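Local structure of SspB protein (Streptomyces clavuligerus, 6JUF) at residues 133-145 with 207-221. The protein probably acts as a DNA-cleaving component, with bound metal, of the phosphorothioation-sensing SspABCD-SspE system that defends the bacterium against phages. Sequence-based numbering, arbitrary orientation.
Sequences VAFHLAPFSRFTL and LMEQVGQRGSSEWEF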
loop_
_atom_site.group_PDB
_atom_site.type_symbol
_atom_site.label_atom_id
_atom_site.label_comp_id
_atom_site.label_asym_id
_atom_site.label_seq_id
_atom_site.Cartn_x
_atom_site.Cartn_y
_atom_site.Cartn_z
ATOM N N VAL B 133 -14.440 10.226 17.453
ATOM C CA VAL B 133 -13.996 11.158 18.516
ATOM C C VAL B 133 -12.677 11.818 18.096
ATOM O O VAL B 133 -12.524 13.032 18.189
ATOM C CB VAL B 133 -13.787 10.423 19.872
ATOM C CG1 VAL B 133 -13.232 11.439 20.919
ATOM C CG2 VAL B 133 -15.120 9.860 20.367
ATOM N N ALA B 134 -11.690 11.002 17.654
ATOM C CA ALA B 134 -10.322 11.504 17.390
ATOM C C ALA B 134 -10.359 12.607 16.340
ATOM O O ALA B 134 -9.729 13.633 16.487
ATOM C CB ALA B 134 -9.345 10.381 16.951
ATOM N N PHE B 135 -11.096 12.372 15.261
ATOM C CA PHE B 135 -11.162 13.384 14.183
ATOM C C PHE B 135 -12.144 14.502 14.457
ATOM O O PHE B 135 -11.821 15.676 14.082
ATOM C CB PHE B 135 -11.454 12.730 12.832
ATOM C CG PHE B 135 -10.249 12.034 12.254
ATOM C CD1 PHE B 135 -9.438 12.698 11.350
ATOM C CD2 PHE B 135 -9.906 10.734 12.646
ATOM C CE1 PHE B 135 -8.297 12.079 10.813
ATOM C CE2 PHE B 135 -8.778 10.111 12.095
ATOM C CZ PHE B 135 -7.944 10.786 11.234
ATOM N N HIS B 136 -13.317 14.206 15.033
ATOM C CA HIS B 136 -14.424 15.186 15.023
ATOM C C HIS B 136 -14.791 15.786 16.368
ATOM O O HIS B 136 -15.400 16.846 16.404
ATOM C CB HIS B 136 -15.653 14.514 14.411
ATOM C CG HIS B 136 -15.481 14.225 12.936
ATOM N ND1 HIS B 136 -15.241 15.200 12.048
ATOM C CD2 HIS B 136 -15.584 13.053 12.214
ATOM C CE1 HIS B 136 -15.134 14.694 10.803
ATOM N NE2 HIS B 136 -15.348 13.361 10.890
ATOM N N LEU B 137 -14.452 15.113 17.471
ATOM C CA LEU B 137 -14.929 15.577 18.826
ATOM C C LEU B 137 -13.835 16.006 19.796
ATOM O O LEU B 137 -14.085 16.807 20.695
ATOM C CB LEU B 137 -15.824 14.526 19.498
ATOM C CG LEU B 137 -17.122 14.176 18.725
ATOM C CD1 LEU B 137 -17.936 13.092 19.422
ATOM C CD2 LEU B 137 -18.015 15.366 18.577
ATOM N N ALA B 138 -12.616 15.552 19.575
ATOM C CA ALA B 138 -11.520 15.893 20.499
ATOM C C ALA B 138 -11.222 17.375 20.450
ATOM O O ALA B 138 -11.257 17.966 19.361
ATOM C CB ALA B 138 -10.232 15.098 20.179
ATOM N N PRO B 139 -10.940 17.990 21.601
ATOM C CA PRO B 139 -10.752 19.470 21.581
ATOM C C PRO B 139 -9.300 19.836 21.160
ATOM O O PRO B 139 -8.978 20.986 20.993
ATOM C CB PRO B 139 -10.991 19.864 23.034
ATOM C CG PRO B 139 -10.557 18.657 23.800
ATOM C CD PRO B 139 -10.943 17.448 22.951
ATOM N N PHE B 140 -8.420 18.842 21.021
ATOM C CA PHE B 140 -6.995 19.041 20.722
ATOM C C PHE B 140 -6.589 18.255 19.471
ATOM O O PHE B 140 -7.248 17.278 19.099
ATOM C CB PHE B 140 -6.069 18.694 21.950
ATOM C CG PHE B 140 -6.415 17.381 22.626
ATOM C CD1 PHE B 140 -6.984 17.362 23.888
ATOM C CD2 PHE B 140 -6.223 16.153 21.950
ATOM C CE1 PHE B 140 -7.341 16.161 24.488
ATOM C CE2 PHE B 140 -6.575 14.938 22.559
ATOM C CZ PHE B 140 -7.138 14.966 23.835
ATOM N N SER B 141 -5.520 18.698 18.827
ATOM C CA SER B 141 -4.916 17.995 17.670
ATOM C C SER B 141 -3.595 17.372 17.998
ATOM O O SER B 141 -3.107 16.515 17.216
ATOM C CB SER B 141 -4.736 18.941 16.464
ATOM O OG SER B 141 -6.000 19.128 15.827
ATOM N N ARG B 142 -2.977 17.782 19.104
ATOM C CA ARG B 142 -1.730 17.180 19.576
ATOM C C ARG B 142 -1.989 16.491 20.917
ATOM O O ARG B 142 -2.649 17.024 21.787
ATOM C CB ARG B 142 -0.625 18.247 19.667
ATOM C CG ARG B 142 0.653 17.679 20.227
ATOM C CD ARG B 142 1.498 18.744 20.852
ATOM N NE ARG B 142 2.685 18.952 20.056
ATOM C CZ ARG B 142 3.887 19.186 20.582
ATOM N NH1 ARG B 142 4.063 19.217 21.922
ATOM N NH2 ARG B 142 4.926 19.361 19.771
ATOM N N PHE B 143 -1.468 15.257 21.071
ATOM C CA PHE B 143 -1.855 14.487 22.237
ATOM C C PHE B 143 -0.876 13.349 22.510
ATOM O O PHE B 143 -0.256 12.792 21.582
ATOM C CB PHE B 143 -3.244 13.883 22.014
ATOM C CG PHE B 143 -3.395 13.230 20.665
ATOM C CD1 PHE B 143 -3.087 11.879 20.498
ATOM C CD2 PHE B 143 -3.815 13.966 19.559
ATOM C CE1 PHE B 143 -3.236 11.266 19.243
ATOM C CE2 PHE B 143 -3.956 13.379 18.320
ATOM C CZ PHE B 143 -3.653 12.040 18.151
ATOM N N THR B 144 -0.845 12.908 23.756
ATOM C CA THR B 144 -0.300 11.573 24.022
ATOM C C THR B 144 -1.424 10.558 23.778
ATOM O O THR B 144 -2.616 10.904 23.744
ATOM C CB THR B 144 0.147 11.459 25.494
ATOM O OG1 THR B 144 -0.987 11.572 26.383
ATOM C CG2 THR B 144 1.193 12.513 25.782
ATOM N N LEU B 145 -1.042 9.300 23.603
ATOM C CA LEU B 145 -2.042 8.243 23.461
ATOM C C LEU B 145 -2.966 8.167 24.693
ATOM O O LEU B 145 -4.182 7.937 24.562
ATOM C CB LEU B 145 -1.370 6.884 23.074
ATOM C CG LEU B 145 -0.591 7.002 21.736
ATOM C CD1 LEU B 145 -0.073 5.658 21.235
ATOM C CD2 LEU B 145 -1.377 7.719 20.609
ATOM N N LEU B 207 -1.767 12.048 7.477
ATOM C CA LEU B 207 -2.695 12.723 8.455
ATOM C C LEU B 207 -2.166 12.812 9.859
ATOM O O LEU B 207 -2.693 13.573 10.627
ATOM C CB LEU B 207 -4.065 12.008 8.481
ATOM C CG LEU B 207 -4.994 12.396 7.324
ATOM C CD1 LEU B 207 -6.103 11.331 7.213
ATOM C CD2 LEU B 207 -5.559 13.799 7.588
ATOM N N MET B 208 -1.212 11.942 10.262
ATOM C CA MET B 208 -0.835 11.913 11.694
ATOM C C MET B 208 0.674 11.749 11.733
ATOM O O MET B 208 1.271 11.061 10.869
ATOM C CB MET B 208 -1.503 10.737 12.421
ATOM C CG MET B 208 -1.561 10.852 13.943
ATOM S SD MET B 208 -2.433 9.410 14.565
ATOM C CE MET B 208 -1.643 9.229 16.194
ATOM N N GLU B 209 1.315 12.355 12.719
ATOM C CA GLU B 209 2.761 12.282 12.832
ATOM C C GLU B 209 3.167 12.245 14.304
ATOM O O GLU B 209 2.435 12.688 15.196
ATOM C CB GLU B 209 3.409 13.485 12.088
ATOM C CG GLU B 209 4.944 13.594 12.116
ATOM C CD GLU B 209 5.650 12.355 11.524
ATOM O OE1 GLU B 209 5.654 11.281 12.134
ATOM O OE2 GLU B 209 6.246 12.498 10.421
ATOM N N GLN B 210 4.349 11.665 14.526
ATOM C CA GLN B 210 4.990 11.680 15.815
ATOM C C GLN B 210 5.577 13.058 16.087
ATOM O O GLN B 210 6.158 13.685 15.182
ATOM C CB GLN B 210 6.099 10.606 15.751
ATOM C CG GLN B 210 7.131 10.775 16.818
ATOM C CD GLN B 210 6.590 10.656 18.205
ATOM O OE1 GLN B 210 7.067 11.367 19.098
ATOM N NE2 GLN B 210 5.638 9.746 18.431
ATOM N N VAL B 211 5.479 13.540 17.324
ATOM C CA VAL B 211 6.078 14.832 17.566
ATOM C C VAL B 211 7.081 14.806 18.740
ATOM O O VAL B 211 6.910 14.066 19.708
ATOM C CB VAL B 211 5.051 15.972 17.485
ATOM C CG1 VAL B 211 4.093 15.918 18.658
ATOM C CG2 VAL B 211 5.760 17.314 17.368
ATOM N N GLY B 212 8.157 15.577 18.561
ATOM C CA GLY B 212 9.381 15.576 19.380
ATOM C C GLY B 212 9.644 14.366 20.245
ATOM O O GLY B 212 9.684 14.492 21.458
ATOM N N GLN B 213 9.856 13.199 19.650
ATOM C CA GLN B 213 9.957 11.963 20.464
ATOM C C GLN B 213 11.090 11.982 21.528
ATOM O O GLN B 213 11.835 12.962 21.651
ATOM C CB GLN B 213 10.032 10.720 19.560
ATOM N N ARG B 214 11.173 10.930 22.331
ATOM C CA ARG B 214 12.370 10.668 23.149
ATOM C C ARG B 214 12.609 9.156 23.215
ATOM O O ARG B 214 13.534 8.656 22.549
ATOM C CB ARG B 214 12.289 11.290 24.556
ATOM N N GLY B 215 11.821 8.416 24.009
ATOM C CA GLY B 215 10.911 8.921 25.062
ATOM C C GLY B 215 9.634 9.664 24.716
ATOM O O GLY B 215 9.032 9.470 23.635
ATOM N N SER B 216 9.222 10.486 25.683
ATOM C CA SER B 216 8.206 11.541 25.542
ATOM C C SER B 216 7.169 11.480 24.385
ATOM O O SER B 216 6.980 12.443 23.633
ATOM C CB SER B 216 8.903 12.884 25.583
ATOM O OG SER B 216 7.950 13.915 25.647
ATOM N N SER B 217 6.643 10.281 24.196
ATOM C CA SER B 217 5.226 9.973 23.971
ATOM C C SER B 217 4.224 10.773 23.087
ATOM O O SER B 217 3.031 10.497 23.243
ATOM C CB SER B 217 4.575 9.858 25.352
ATOM O OG SER B 217 4.943 10.967 26.146
ATOM N N GLU B 218 4.606 11.699 22.192
ATOM C CA GLU B 218 3.540 12.584 21.624
ATOM C C GLU B 218 3.207 12.481 20.119
ATOM O O GLU B 218 4.078 12.176 19.326
ATOM C CB GLU B 218 3.816 14.048 21.954
ATOM C CG GLU B 218 3.820 14.430 23.416
ATOM C CD GLU B 218 3.960 15.917 23.561
ATOM O OE1 GLU B 218 5.099 16.321 23.835
ATOM O OE2 GLU B 218 2.961 16.669 23.370
ATOM N N TRP B 219 1.964 12.763 19.722
ATOM C CA TRP B 219 1.520 12.640 18.324
ATOM C C TRP B 219 0.606 13.794 17.994
ATOM O O TRP B 219 0.094 14.495 18.869
ATOM C CB TRP B 219 0.691 11.399 18.096
ATOM C CG TRP B 219 1.378 10.179 18.625
ATOM C CD1 TRP B 219 1.349 9.672 19.908
ATOM C CD2 TRP B 219 2.231 9.276 17.860
ATOM N NE1 TRP B 219 2.108 8.527 19.989
ATOM C CE2 TRP B 219 2.657 8.236 18.784
ATOM C CE3 TRP B 219 2.660 9.238 16.549
ATOM C CZ2 TRP B 219 3.508 7.200 18.390
ATOM C CZ3 TRP B 219 3.523 8.188 16.130
ATOM C CH2 TRP B 219 3.920 7.180 17.042
ATOM N N GLU B 220 0.408 14.029 16.694
ATOM C CA GLU B 220 -0.538 15.066 16.301
ATOM C C GLU B 220 -1.139 14.805 14.938
ATOM O O GLU B 220 -0.481 14.215 14.062
ATOM C CB GLU B 220 0.097 16.443 16.344
ATOM C CG GLU B 220 1.182 16.682 15.320
ATOM C CD GLU B 220 1.806 18.053 15.479
ATOM O OE1 GLU B 220 2.689 18.327 14.696
ATOM O OE2 GLU B 220 1.450 18.838 16.385
ATOM N N PHE B 221 -2.384 15.252 14.766
ATOM C CA PHE B 221 -2.948 15.326 13.439
ATOM C C PHE B 221 -2.220 16.476 12.740
ATOM O O PHE B 221 -1.924 17.513 13.336
ATOM C CB PHE B 221 -4.509 15.383 13.441
ATOM C CG PHE B 221 -5.142 14.116 13.948
ATOM C CD1 PHE B 221 -4.883 12.890 13.285
ATOM C CD2 PHE B 221 -5.917 14.098 15.110
ATOM C CE1 PHE B 221 -5.413 11.692 13.766
ATOM C CE2 PHE B 221 -6.488 12.911 15.563
ATOM C CZ PHE B 221 -6.216 11.706 14.895
#
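Phe-143 and Trp-219 form the hydrogen-bonded pair at which the short strand 142-144 runs antiparallel along 218-221, Phe-143 N giving a nearly straight bond to Trp-219 O (2.8 Å, 165°) and Trp-219 N bonding back to Phe-143 O (2.9 Å). Two residues along, beyond the non-hydrogen-bonded pair Arg-142 and Glu-220, Phe-221 N donates to Ser-141 O, which also receives a CA-H contact from Glu-220. On the Arg-142 and Glu-220 face the partners are charged, as suits the exposed Arg-142 and the partly exposed Glu-220. Arg-142 starts with CG anti to the backbone N (chi1 177°) and bends at chi3, so that its guanidinium lies with one face over Val-211 CG1. Arg-142 NH1 meets Glu-218 OE2 in a salt bridge (3.1 Å), guanidinium and carboxylate planes almost perpendicular, while Glu-220 OE2 makes a long one with Arg-142 NE from near the guanidinium plane. Here 142-144 is an edge strand added to the beta hairpin 208-221, giving a small antiparallel sheet of order 1-3-2 within the DUF4007 region. Its other face is apolar and packs against helices 129-137, 145-159 and 166-180. Phe-221 touches both other rings of an aromatic cluster: Phe-143 CZ lies over one face of its ring, and Phe-221 CE1 reaches Phe-135 CZ (3.7 Å), these two ring planes oblique at 35°. Alanine suits position 134: with just a methyl here, backbone Ala-134 O comes within 3.4 Å of Phe-221 CE2. Met-208, flexible and unbranched, brings CE to the far end of the Phe-143 ring. Just past strand 142-144, in the next helix, Leu-145 CD2 lies against Trp-219 CD1 (3.4 Å), while Thr-144 OG1 caps that helix through Asp-147 N.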